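Local atomic coordinates of putative Chlorite dismutase TA0507 (Thermoplasma acidophilum, PDB entry 3DTZ), a protein that is of unknown function but may bind heme and act as an oxidoreductase of the chlorite dismutase type. Residues T184-F187 and D191-F194. Sequence-based numbering, arbitrary orientation.
Sequences TYSF and DQEF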
loop_
_atom_site.group_PDB
_atom_site.type_symbol
_atom_site.label_atom_id
_atom_site.label_comp_id
_atom_site.label_asym_id
_atom_site.label_seq_id
_atom_site.Cartn_x
_atom_site.Cartn_y
_atom_site.Cartn_z
ATOM N N THR D 184 -15.781 15.425 13.931
ATOM C CA THR D 184 -14.682 16.371 13.881
ATOM C C THR D 184 -14.332 16.562 12.407
ATOM O O THR D 184 -14.533 15.634 11.588
ATOM C CB THR D 184 -13.426 15.895 14.683
ATOM O OG1 THR D 184 -12.707 14.883 13.944
ATOM C CG2 THR D 184 -13.799 15.394 16.103
ATOM N N TYR D 185 -13.827 17.744 12.083
ATOM C CA TYR D 185 -13.516 18.057 10.690
ATOM C C TYR D 185 -12.043 18.313 10.459
ATOM O O TYR D 185 -11.340 18.845 11.321
ATOM C CB TYR D 185 -14.379 19.176 10.133
ATOM C CG TYR D 185 -14.296 20.511 10.820
ATOM C CD1 TYR D 185 -15.122 20.813 11.930
ATOM C CD2 TYR D 185 -13.439 21.512 10.346
ATOM C CE1 TYR D 185 -15.060 22.075 12.562
ATOM C CE2 TYR D 185 -13.375 22.783 10.977
ATOM C CZ TYR D 185 -14.189 23.056 12.066
ATOM O OH TYR D 185 -14.111 24.314 12.668
ATOM N N SER D 186 -11.589 17.921 9.282
ATOM C CA SER D 186 -10.167 18.034 8.952
ATOM C C SER D 186 -9.956 18.448 7.484
ATOM O O SER D 186 -8.878 18.228 6.949
ATOM C CB SER D 186 -9.421 16.733 9.305
ATOM O OG SER D 186 -10.023 15.624 8.689
ATOM N N PHE D 187 -10.963 19.066 6.852
ATOM C CA PHE D 187 -10.786 19.663 5.497
ATOM C C PHE D 187 -9.500 20.461 5.429
ATOM O O PHE D 187 -9.225 21.270 6.316
ATOM C CB PHE D 187 -11.926 20.612 5.113
ATOM C CG PHE D 187 -13.256 19.945 5.052
ATOM C CD1 PHE D 187 -13.658 19.313 3.883
ATOM C CD2 PHE D 187 -14.105 19.944 6.170
ATOM C CE1 PHE D 187 -14.901 18.676 3.799
ATOM C CE2 PHE D 187 -15.353 19.310 6.102
ATOM C CZ PHE D 187 -15.749 18.688 4.897
ATOM N N ASP D 191 -5.710 13.773 5.576
ATOM C CA ASP D 191 -6.074 12.919 4.424
ATOM C C ASP D 191 -7.555 12.507 4.400
ATOM O O ASP D 191 -7.975 11.699 3.556
ATOM C CB ASP D 191 -5.216 11.656 4.421
ATOM C CG ASP D 191 -3.751 11.940 4.098
ATOM O OD1 ASP D 191 -3.481 12.949 3.421
ATOM O OD2 ASP D 191 -2.895 11.107 4.465
ATOM N N GLN D 192 -8.343 13.021 5.337
ATOM C CA GLN D 192 -9.776 12.705 5.357
ATOM C C GLN D 192 -10.505 14.024 5.650
ATOM O O GLN D 192 -9.886 15.003 6.105
ATOM C CB GLN D 192 -10.089 11.685 6.456
ATOM C CG GLN D 192 -9.887 12.182 7.904
ATOM C CD GLN D 192 -8.428 12.270 8.354
ATOM O OE1 GLN D 192 -7.647 11.302 8.244
ATOM N NE2 GLN D 192 -8.051 13.444 8.840
ATOM N N GLU D 193 -11.805 14.058 5.357
ATOM C CA GLU D 193 -12.604 15.241 5.647
ATOM C C GLU D 193 -13.073 15.298 7.077
ATOM O O GLU D 193 -13.159 16.385 7.653
ATOM C CB GLU D 193 -13.814 15.311 4.711
ATOM C CG GLU D 193 -13.378 15.560 3.265
ATOM C CD GLU D 193 -14.467 15.415 2.202
ATOM O OE1 GLU D 193 -15.543 14.825 2.457
ATOM O OE2 GLU D 193 -14.205 15.896 1.056
ATOM N N PHE D 194 -13.406 14.132 7.616
ATOM C CA PHE D 194 -13.894 13.988 8.987
ATOM C C PHE D 194 -13.142 12.917 9.758
ATOM O O PHE D 194 -12.677 11.933 9.187
ATOM C CB PHE D 194 -15.390 13.644 9.000
ATOM C CG PHE D 194 -16.242 14.634 8.244
ATOM C CD1 PHE D 194 -16.664 15.805 8.864
ATOM C CD2 PHE D 194 -16.611 14.401 6.917
ATOM C CE1 PHE D 194 -17.437 16.739 8.182
ATOM C CE2 PHE D 194 -17.403 15.348 6.206
ATOM C CZ PHE D 194 -17.818 16.519 6.876
#
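Ser186 OG (chi1 55°) and Gln192 CG (chi1 67°) both stand between the backbone N and the carbonyl carbon of their own residues, and a second bend, at chi2, turns the Gln192 amide so that NE2 points at the serine hydroxyl. The result is a double grip on Ser186 OG. Gln192 NE2 donates to Ser186 OG at 2.9 Å through a nearly straight N-H, the oxygen lying close to the amide plane, while Ser186 OG donates a hydrogen bond to Gln192 O at 2.7 Å, reaching that carbonyl from well above its plane. With one bond received and one given, the rotation of this buried hydroxyl is fixed. The backbone adds a third tie, Ser186 N to Glu193 O, 2.7 Å. Together these bonds close the hairpin that joins strand 180-185 to strand 194-200 in the antiparallel sheet. Tyr185 and Phe194 form a non-hydrogen-bonded pair there, and beside it Glu193 and Phe194 both face Met145 on strand 139-147, a classic beta bulge. Next to these polar bonds, aromatic packing takes over. Phe187 directs its ring edge at the face of Phe194 in a T-shaped stack, planes 81° apart and centroids separated by 5.2 Å. Glu193 CB sits over a face of the Phe187 ring as a CH-pi contact, 4.1 Å from the centroid. With an alanine here instead of Phe187, the face of Phe194 would probably lose its edge-on partner and a gap would open beside Glu193 CB and CG. Past those methylenes the carboxylate is held by other partners: OE1 accepts from Lys147 N and is hydrogen-bonded to Tyr152 OH, and OE2 makes a salt bridge with Arg214 of a neighbouring subunit.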